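Long-range contacts in guanosine-3',5'-bis(diphosphate) 3'-pyrophosphohydrolase MESH1 (Drosophila melanogaster, PDB 3NQW), which hydrolyses ppGpp to GDP and diphosphate with manganese as cofactor and takes part in the starvation response: residues Lys117-Leu128 / Leu158-Leu169; Tyr4-Cys12 / Glu53-Leu61. All blocks are in the same frame, centred on the assembly; numbering follows the deposited sequence.

Contact 1: residues Lys117-Leu128 / Leu158-Leu169; sequences KLIKLADKLDNL and LRGTNANLELKL. With MN (manganese (II) ion), chain C.
L121 and L118 reach the two flat polar groups of 158-169, the carboxylate of E166 and the amide of N162. The CD1 methyl of L121 comes up to E166 OE1 at 3.5 Å, while OE2 takes the G160 N-H from above the carboxylate plane, 41° out of it. The L118 side chain crosses that of N162 at about a right angle, its CD2 3.9 Å from N162 CB and 4.0 Å from ND2. The amide oxygen of N162 is turned to its own helix, where OD1 caps the N terminus by accepting from L165 N at 2.8 Å and, weakly, from N164 N.

Between these groups the packing is aliphatic. With CG anti to the carbonyl carbon (chi1 -72°), the branch of L121 points into 158-169 as a knob among L158, L165, E166 and L169: CD1 faces T161 and E166, and CD2 meets L158 and, at 3.7 Å, L169 CD1. L165 returns the fit by entering the hole formed by L118, L121, A122 and L125. Farther along, L125 CD2 meets L165 CD2 at 4.2 Å. At the other end the extended K117 chain crosses T161, whose OG1 donates to L158 O.

N162 OD1 and E166 OE2 thus take N-H groups of their own segment, and the seam between the helices, 28° apart, is mostly aliphatic. It backs the helix whose D123 OD1 binds manganese at 2.3 Å, an ion shared with D63.

Contact 2: residues Tyr4-Cys12 / Glu53-Leu61; sequences YPSAKFMEC and EGVLMAALL
S6 and E53 make the polar end of this contact. The backbone N-H of S6 points almost straight (176°) at E53 OE1, 2.7 Å away, and is received on the syn lone pair of that oxygen. S6 OG lies 3.0 Å from both E53 OE1 and OE2; these bonds are weak, and which oxygen takes the proton is not settled. As N-cap of helix 7-19, the same OG accepts from F9 N at 3.1 Å and more weakly from K8 N. E53 OE2 has a further weak hydrogen bond from T3 of the second subunit. K8 NZ is held by a salt bridge to E11 and by the carbonyl of L78.

Beyond the carboxylate, F9 is a knob among E53, L56, M57 and L60. With CG anti to the backbone N (chi1 177°), its ring reaches over to 53-60: M57 CG sits at the ring edge, 3.4 Å from CD2, and L60 CD1 lies 3.6 Å from CE2. C12 SG closes the far end against the L61 branch.

Putting a leucine at E53 would probably leave S6 N without its acceptor and the start of helix 7-19 less firmly fixed.

E53 thus does from another helix what the glutamate of a capping box does from within one. The nearly parallel pair (12°) belongs to the all-helical HD fold, where L61 leads straight into the manganese ligands H62 and D63.

How the contacts relate
From the N terminus, the chain enters helix 7-19, passes through helix 34-45 with the manganese ligand H36, and returns in helix 53-60, where contact 2 closes the first long loop. The H62-D63 pair follows at once. After three short helices and helix 98-107, helix 114-133 brings in D123; after helix 141-158 the chain turns into helix 163-176, and contact 1 closes the second loop. The two loops stand in series, neither nested nor crossed. Their centres are about 20 Å apart, yet they touch: I119 of contact 1 packs on V55 and A59 of contact 2. The N-terminal and C-terminal helices are thereby joined through the helices that carry or lead into the metal site.

Contact 1: residues Lys117-Leu128 / Leu158-Leu169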
loop_
_atom_site.group_PDB
_atom_site.type_symbol
_atom_site.label_atom_id
_atom_site.label_comp_id
_atom_site.label_asym_id
_atom_site.label_seq_id
_atom_site.Cartn_x
_atom_site.Cartn_y
_atom_site.Cartn_z
ATOM N N LYS A 117 11.349 17.975 -5.382
ATOM C CA LYS A 117 10.269 18.808 -5.883
ATOM C C LYS A 117 9.192 17.884 -6.437
ATOM O O LYS A 117 8.000 18.143 -6.273
ATOM C CB LYS A 117 10.749 19.752 -6.993
ATOM C CG LYS A 117 11.733 20.860 -6.585
ATOM C CD LYS A 117 11.889 21.846 -7.746
ATOM C CE LYS A 117 13.182 22.662 -7.712
ATOM N NZ LYS A 117 13.473 23.289 -9.052
ATOM N N LEU A 118 9.613 16.801 -7.092
ATOM C CA LEU A 118 8.671 15.837 -7.676
ATOM C C LEU A 118 7.687 15.336 -6.650
ATOM O O LEU A 118 6.490 15.302 -6.915
ATOM C CB LEU A 118 9.407 14.639 -8.259
ATOM C CG LEU A 118 10.174 14.867 -9.554
ATOM C CD1 LEU A 118 10.705 13.535 -10.016
ATOM C CD2 LEU A 118 9.270 15.473 -10.603
ATOM N N ILE A 119 8.203 14.927 -5.491
ATOM C CA ILE A 119 7.355 14.445 -4.404
ATOM C C ILE A 119 6.446 15.580 -3.934
ATOM O O ILE A 119 5.236 15.414 -3.824
ATOM C CB ILE A 119 8.168 13.951 -3.160
ATOM C CG1 ILE A 119 8.968 12.685 -3.487
ATOM C CG2 ILE A 119 7.209 13.672 -2.001
ATOM C CD1 ILE A 119 10.478 12.892 -3.622
ATOM N N LYS A 120 7.028 16.739 -3.666
ATOM C CA LYS A 120 6.243 17.853 -3.192
ATOM C C LYS A 120 5.086 18.195 -4.102
ATOM O O LYS A 120 4.001 18.512 -3.623
ATOM C CB LYS A 120 7.141 19.060 -3.000
ATOM C CG LYS A 120 8.145 18.891 -1.889
ATOM C CD LYS A 120 8.810 20.219 -1.649
ATOM C CE LYS A 120 9.713 20.212 -0.459
ATOM N NZ LYS A 120 9.926 21.630 -0.157
ATOM N N LEU A 121 5.325 18.140 -5.409
ATOM C CA LEU A 121 4.290 18.420 -6.417
ATOM C C LEU A 121 3.179 17.362 -6.356
ATOM O O LEU A 121 2.009 17.695 -6.187
ATOM C CB LEU A 121 4.901 18.437 -7.830
ATOM C CG LEU A 121 5.796 19.619 -8.220
ATOM C CD1 LEU A 121 6.358 19.406 -9.617
ATOM C CD2 LEU A 121 4.994 20.900 -8.165
ATOM N N ALA A 122 3.556 16.092 -6.495
ATOM C CA ALA A 122 2.602 14.997 -6.440
ATOM C C ALA A 122 1.810 15.022 -5.130
ATOM O O ALA A 122 0.593 14.835 -5.138
ATOM C CB ALA A 122 3.320 13.673 -6.599
ATOM N N ASP A 123 2.502 15.261 -4.016
ATOM C CA ASP A 123 1.902 15.344 -2.672
ATOM C C ASP A 123 0.759 16.344 -2.723
ATOM O O ASP A 123 -0.334 16.107 -2.204
ATOM C CB ASP A 123 2.971 15.828 -1.685
ATOM C CG ASP A 123 2.558 15.701 -0.220
ATOM O OD1 ASP A 123 1.463 15.202 0.107
ATOM O OD2 ASP A 123 3.368 16.112 0.624
ATOM N N LYS A 124 1.036 17.472 -3.367
ATOM C CA LYS A 124 0.032 18.507 -3.520
ATOM C C LYS A 124 -1.076 18.015 -4.446
ATOM O O LYS A 124 -2.245 18.018 -4.065
ATOM C CB LYS A 124 0.647 19.791 -4.080
ATOM C CG LYS A 124 1.605 20.498 -3.120
ATOM C CD LYS A 124 0.925 20.932 -1.818
ATOM C CE LYS A 124 1.949 21.556 -0.885
ATOM N NZ LYS A 124 3.096 20.603 -0.688
ATOM N N LEU A 125 -0.719 17.572 -5.648
ATOM C CA LEU A 125 -1.728 17.093 -6.587
ATOM C C LEU A 125 -2.733 16.170 -5.911
ATOM O O LEU A 125 -3.937 16.424 -5.961
ATOM C CB LEU A 125 -1.077 16.365 -7.762
ATOM C CG LEU A 125 -2.013 15.893 -8.884
ATOM C CD1 LEU A 125 -2.927 17.008 -9.355
ATOM C CD2 LEU A 125 -1.153 15.383 -10.040
ATOM N N ASP A 126 -2.243 15.110 -5.273
ATOM C CA ASP A 126 -3.127 14.170 -4.601
ATOM C C ASP A 126 -4.066 14.868 -3.615
ATOM O O ASP A 126 -5.287 14.764 -3.726
ATOM C CB ASP A 126 -2.331 13.087 -3.865
ATOM C CG ASP A 126 -3.232 12.111 -3.124
ATOM O OD1 ASP A 126 -4.029 11.403 -3.782
ATOM O OD2 ASP A 126 -3.152 12.056 -1.878
ATOM N N ASN A 127 -3.502 15.580 -2.649
ATOM C CA ASN A 127 -4.327 16.267 -1.668
ATOM C C ASN A 127 -5.385 17.127 -2.332
ATOM O O ASN A 127 -6.560 17.030 -1.999
ATOM C CB ASN A 127 -3.457 17.126 -0.753
ATOM C CG ASN A 127 -2.622 16.301 0.195
ATOM O OD1 ASN A 127 -1.494 16.674 0.532
ATOM N ND2 ASN A 127 -3.171 15.173 0.645
ATOM N N LEU A 128 -4.969 17.964 -3.276
ATOM C CA LEU A 128 -5.912 18.830 -3.963
ATOM C C LEU A 128 -7.057 18.035 -4.555
ATOM O O LEU A 128 -8.224 18.350 -4.334
ATOM C CB LEU A 128 -5.215 19.614 -5.066
ATOM C CG LEU A 128 -4.352 20.772 -4.565
ATOM C CD1 LEU A 128 -3.918 21.614 -5.745
ATOM C CD2 LEU A 128 -5.143 21.623 -3.584
ATOM N N LEU A 158 7.424 25.540 -6.983
ATOM C CA LEU A 158 7.944 24.201 -7.275
ATOM C C LEU A 158 7.987 23.908 -8.780
ATOM O O LEU A 158 8.596 22.927 -9.216
ATOM C CB LEU A 158 7.092 23.146 -6.567
ATOM C CG LEU A 158 7.337 23.091 -5.058
ATOM C CD1 LEU A 158 6.036 22.854 -4.342
ATOM C CD2 LEU A 158 8.371 22.019 -4.744
ATOM N N ARG A 159 7.340 24.777 -9.557
ATOM C CA ARG A 159 7.252 24.668 -11.014
ATOM C C ARG A 159 8.626 24.484 -11.660
ATOM O O ARG A 159 9.655 24.579 -10.988
ATOM C CB ARG A 159 6.566 25.921 -11.595
ATOM C CG ARG A 159 5.415 26.512 -10.739
ATOM C CD ARG A 159 4.569 27.542 -11.502
ATOM N NE ARG A 159 3.720 26.884 -12.496
ATOM C CZ ARG A 159 2.485 26.444 -12.263
ATOM N NH1 ARG A 159 1.931 26.599 -11.067
ATOM N NH2 ARG A 159 1.813 25.823 -13.219
ATOM N N GLY A 160 8.644 24.232 -12.968
ATOM C CA GLY A 160 9.904 24.021 -13.670
ATOM C C GLY A 160 10.354 22.570 -13.562
ATOM O O GLY A 160 11.254 22.118 -14.283
ATOM N N THR A 161 9.703 21.838 -12.657
ATOM C CA THR A 161 10.005 20.431 -12.398
ATOM C C THR A 161 9.336 19.491 -13.407
ATOM O O THR A 161 9.928 19.171 -14.441
ATOM C CB THR A 161 9.578 20.028 -10.960
ATOM O OG1 THR A 161 10.059 21.005 -10.028
ATOM C CG2 THR A 161 10.150 18.667 -10.586
ATOM N N ASN A 162 8.108 19.057 -13.128
ATOM C CA ASN A 162 7.412 18.136 -14.032
ATOM C C ASN A 162 6.332 18.853 -14.835
ATOM O O ASN A 162 5.326 19.306 -14.295
ATOM C CB ASN A 162 6.811 16.966 -13.230
ATOM C CG ASN A 162 6.497 15.751 -14.094
ATOM O OD1 ASN A 162 5.438 15.667 -14.710
ATOM N ND2 ASN A 162 7.426 14.811 -14.146
ATOM N N ALA A 163 6.565 18.963 -16.135
ATOM C CA ALA A 163 5.622 19.630 -17.023
ATOM C C ALA A 163 4.284 18.908 -17.036
ATOM O O ALA A 163 3.259 19.488 -17.386
ATOM C CB ALA A 163 6.188 19.691 -18.439
ATOM N N ASN A 164 4.286 17.636 -16.665
ATOM C CA ASN A 164 3.042 16.901 -16.672
ATOM C C ASN A 164 2.253 17.082 -15.386
ATOM O O ASN A 164 1.062 17.382 -15.420
ATOM C CB ASN A 164 3.303 15.426 -16.924
ATOM C CG ASN A 164 2.029 14.665 -17.187
ATOM O OD1 ASN A 164 1.009 15.259 -17.553
ATOM N ND2 ASN A 164 2.073 13.345 -17.012
ATOM N N LEU A 165 2.914 16.894 -14.251
ATOM C CA LEU A 165 2.260 17.056 -12.965
ATOM C C LEU A 165 1.772 18.489 -12.846
ATOM O O LEU A 165 0.620 18.731 -12.499
ATOM C CB LEU A 165 3.237 16.739 -11.832
ATOM C CG LEU A 165 3.755 15.293 -11.714
ATOM C CD1 LEU A 165 4.692 15.162 -10.506
ATOM C CD2 LEU A 165 2.581 14.347 -11.561
ATOM N N GLU A 166 2.651 19.443 -13.140
ATOM C CA GLU A 166 2.308 20.863 -13.063
ATOM C C GLU A 166 1.180 21.231 -13.998
ATOM O O GLU A 166 0.404 22.148 -13.727
ATOM C CB GLU A 166 3.521 21.708 -13.410
ATOM C CG GLU A 166 4.614 21.640 -12.389
ATOM C CD GLU A 166 5.966 21.937 -12.992
ATOM O OE1 GLU A 166 6.941 21.264 -12.585
ATOM O OE2 GLU A 166 6.051 22.839 -13.868
ATOM N N LEU A 167 1.106 20.524 -15.114
ATOM C CA LEU A 167 0.059 20.775 -16.089
ATOM C C LEU A 167 -1.270 20.390 -15.435
ATOM O O LEU A 167 -2.247 21.122 -15.528
ATOM C CB LEU A 167 0.332 19.932 -17.337
ATOM C CG LEU A 167 0.319 20.633 -18.693
ATOM C CD1 LEU A 167 1.084 19.816 -19.728
ATOM C CD2 LEU A 167 -1.129 20.860 -19.118
ATOM N N LYS A 168 -1.288 19.241 -14.765
ATOM C CA LYS A 168 -2.483 18.777 -14.088
ATOM C C LYS A 168 -2.771 19.690 -12.906
ATOM O O LYS A 168 -3.918 20.052 -12.658
ATOM C CB LYS A 168 -2.291 17.339 -13.624
ATOM C CG LYS A 168 -2.089 16.395 -14.782
ATOM C CD LYS A 168 -1.207 15.234 -14.409
ATOM C CE LYS A 168 -1.257 14.154 -15.468
ATOM N NZ LYS A 168 -2.452 13.275 -15.344
ATOM N N LEU A 169 -1.729 20.067 -12.173
ATOM C CA LEU A 169 -1.899 20.966 -11.041
ATOM C C LEU A 169 -2.715 22.144 -11.529
ATOM O O LEU A 169 -3.703 22.514 -10.918
ATOM C CB LEU A 169 -0.540 21.449 -10.546
ATOM C CG LEU A 169 0.124 20.448 -9.617
ATOM C CD1 LEU A 169 1.630 20.625 -9.645
ATOM C CD2 LEU A 169 -0.457 20.611 -8.215
HETATM MN MN MN C . 1.174 14.020 2.097
#

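Contact 2: residues Tyr4-Cys12 / Glu53-Leu61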
loop_
_atom_site.group_PDB
_atom_site.type_symbol
_atom_site.label_atom_id
_atom_site.label_comp_id
_atom_site.label_asym_id
_atom_site.label_seq_id
_atom_site.Cartn_x
_atom_site.Cartn_y
_atom_site.Cartn_z
ATOM N N TYR A 4 10.535 -4.955 -11.997
ATOM C CA TYR A 4 9.899 -5.413 -10.767
ATOM C C TYR A 4 10.458 -4.630 -9.606
ATOM O O TYR A 4 11.626 -4.231 -9.618
ATOM C CB TYR A 4 10.181 -6.890 -10.528
ATOM C CG TYR A 4 11.651 -7.208 -10.393
ATOM C CD1 TYR A 4 12.490 -7.179 -11.513
ATOM C CD2 TYR A 4 12.214 -7.499 -9.145
ATOM C CE1 TYR A 4 13.855 -7.428 -11.401
ATOM C CE2 TYR A 4 13.579 -7.750 -9.016
ATOM C CZ TYR A 4 14.398 -7.714 -10.149
ATOM O OH TYR A 4 15.754 -7.959 -10.043
ATOM N N PRO A 5 9.635 -4.403 -8.580
ATOM C CA PRO A 5 10.066 -3.659 -7.400
ATOM C C PRO A 5 10.982 -4.527 -6.564
ATOM O O PRO A 5 10.766 -5.733 -6.432
ATOM C CB PRO A 5 8.755 -3.343 -6.690
ATOM C CG PRO A 5 7.922 -4.532 -7.011
ATOM C CD PRO A 5 8.211 -4.756 -8.481
ATOM N N SER A 6 12.018 -3.896 -6.028
ATOM C CA SER A 6 13.022 -4.540 -5.195
ATOM C C SER A 6 12.426 -4.986 -3.865
ATOM O O SER A 6 11.294 -4.626 -3.535
ATOM C CB SER A 6 14.155 -3.548 -4.919
ATOM O OG SER A 6 13.699 -2.450 -4.123
ATOM N N ALA A 7 13.202 -5.757 -3.102
ATOM C CA ALA A 7 12.781 -6.239 -1.784
ATOM C C ALA A 7 12.761 -5.060 -0.817
ATOM O O ALA A 7 12.078 -5.088 0.211
ATOM C CB ALA A 7 13.732 -7.301 -1.294
ATOM N N LYS A 8 13.511 -4.019 -1.160
ATOM C CA LYS A 8 13.557 -2.826 -0.339
ATOM C C LYS A 8 12.305 -1.972 -0.516
ATOM O O LYS A 8 11.742 -1.477 0.466
ATOM C CB LYS A 8 14.812 -2.025 -0.667
ATOM C CG LYS A 8 16.015 -2.515 0.121
ATOM C CD LYS A 8 15.680 -2.406 1.590
ATOM C CE LYS A 8 16.768 -2.890 2.502
ATOM N NZ LYS A 8 16.333 -2.679 3.910
ATOM N N PHE A 9 11.868 -1.808 -1.766
ATOM C CA PHE A 9 10.665 -1.036 -2.057
ATOM C C PHE A 9 9.445 -1.693 -1.407
ATOM O O PHE A 9 8.464 -1.038 -1.063
ATOM C CB PHE A 9 10.455 -0.942 -3.560
ATOM C CG PHE A 9 9.202 -0.221 -3.939
ATOM C CD1 PHE A 9 8.055 -0.925 -4.297
ATOM C CD2 PHE A 9 9.174 1.167 -3.973
ATOM C CE1 PHE A 9 6.891 -0.253 -4.700
ATOM C CE2 PHE A 9 8.017 1.852 -4.373
ATOM C CZ PHE A 9 6.871 1.140 -4.741
ATOM N N MET A 10 9.523 -2.996 -1.220
ATOM C CA MET A 10 8.424 -3.701 -0.633
ATOM C C MET A 10 8.466 -3.561 0.881
ATOM O O MET A 10 7.422 -3.428 1.539
ATOM C CB MET A 10 8.476 -5.151 -1.097
ATOM C CG MET A 10 8.259 -5.303 -2.636
ATOM S SD MET A 10 6.722 -4.517 -3.287
ATOM C CE MET A 10 5.426 -5.436 -2.455
ATOM N N GLU A 11 9.680 -3.570 1.433
ATOM C CA GLU A 11 9.873 -3.407 2.876
ATOM C C GLU A 11 9.533 -1.962 3.256
ATOM O O GLU A 11 9.150 -1.662 4.395
ATOM C CB GLU A 11 11.318 -3.699 3.246
ATOM C CG GLU A 11 11.490 -3.818 4.727
ATOM C CD GLU A 11 12.933 -3.821 5.126
ATOM O OE1 GLU A 11 13.742 -3.128 4.472
ATOM O OE2 GLU A 11 13.262 -4.505 6.110
ATOM N N CYS A 12 9.698 -1.074 2.280
ATOM C CA CYS A 12 9.386 0.317 2.478
ATOM C C CYS A 12 7.874 0.516 2.379
ATOM O O CYS A 12 7.279 1.276 3.151
ATOM C CB CYS A 12 10.092 1.173 1.438
ATOM S SG CYS A 12 9.647 2.915 1.578
ATOM N N GLU A 53 13.331 4.099 -8.087
ATOM C CA GLU A 53 12.856 3.653 -6.777
ATOM C C GLU A 53 13.197 4.605 -5.621
ATOM O O GLU A 53 12.404 4.771 -4.690
ATOM C CB GLU A 53 13.409 2.261 -6.467
ATOM C CG GLU A 53 12.423 1.152 -6.746
ATOM C CD GLU A 53 12.975 -0.213 -6.419
ATOM O OE1 GLU A 53 12.192 -1.186 -6.447
ATOM O OE2 GLU A 53 14.193 -0.319 -6.141
ATOM N N GLY A 54 14.380 5.209 -5.672
ATOM C CA GLY A 54 14.767 6.134 -4.628
ATOM C C GLY A 54 13.648 7.120 -4.372
ATOM O O GLY A 54 13.262 7.336 -3.226
ATOM N N VAL A 55 13.118 7.702 -5.448
ATOM C CA VAL A 55 12.029 8.681 -5.372
ATOM C C VAL A 55 10.717 8.007 -4.951
ATOM O O VAL A 55 9.998 8.509 -4.088
ATOM C CB VAL A 55 11.828 9.389 -6.741
ATOM C CG1 VAL A 55 10.759 10.469 -6.627
ATOM C CG2 VAL A 55 13.141 9.986 -7.207
ATOM N N LEU A 56 10.430 6.859 -5.560
ATOM C CA LEU A 56 9.222 6.096 -5.262
ATOM C C LEU A 56 9.110 5.759 -3.772
ATOM O O LEU A 56 8.096 6.036 -3.141
ATOM C CB LEU A 56 9.203 4.814 -6.101
ATOM C CG LEU A 56 9.177 5.030 -7.617
ATOM C CD1 LEU A 56 9.291 3.690 -8.327
ATOM C CD2 LEU A 56 7.893 5.755 -8.019
ATOM N N MET A 57 10.148 5.162 -3.206
ATOM C CA MET A 57 10.109 4.833 -1.794
ATOM C C MET A 57 10.024 6.115 -0.964
ATOM O O MET A 57 9.234 6.199 -0.034
ATOM C CB MET A 57 11.347 4.040 -1.412
ATOM C CG MET A 57 11.550 2.792 -2.247
ATOM S SD MET A 57 13.222 2.182 -2.029
ATOM C CE MET A 57 13.068 1.445 -0.455
ATOM N N ALA A 58 10.829 7.114 -1.303
ATOM C CA ALA A 58 10.803 8.366 -0.566
ATOM C C ALA A 58 9.361 8.889 -0.482
ATOM O O ALA A 58 8.929 9.384 0.561
ATOM C CB ALA A 58 11.720 9.398 -1.245
ATOM N N ALA A 59 8.617 8.766 -1.584
ATOM C CA ALA A 59 7.218 9.216 -1.651
ATOM C C ALA A 59 6.327 8.377 -0.737
ATOM O O ALA A 59 5.437 8.905 -0.076
ATOM C CB ALA A 59 6.705 9.137 -3.084
ATOM N N LEU A 60 6.559 7.072 -0.704
ATOM C CA LEU A 60 5.773 6.210 0.166
ATOM C C LEU A 60 5.983 6.629 1.633
ATOM O O LEU A 60 5.098 6.467 2.484
ATOM C CB LEU A 60 6.177 4.739 -0.027
ATOM C CG LEU A 60 5.585 4.032 -1.256
ATOM C CD1 LEU A 60 6.118 2.623 -1.386
ATOM C CD2 LEU A 60 4.077 4.012 -1.138
ATOM N N LEU A 61 7.154 7.213 1.889
ATOM C CA LEU A 61 7.585 7.648 3.216
ATOM C C LEU A 61 7.609 9.158 3.446
ATOM O O LEU A 61 8.143 9.628 4.453
ATOM C CB LEU A 61 8.984 7.108 3.483
ATOM C CG LEU A 61 9.202 5.600 3.392
ATOM C CD1 LEU A 61 10.630 5.309 3.752
ATOM C CD2 LEU A 61 8.252 4.851 4.325
#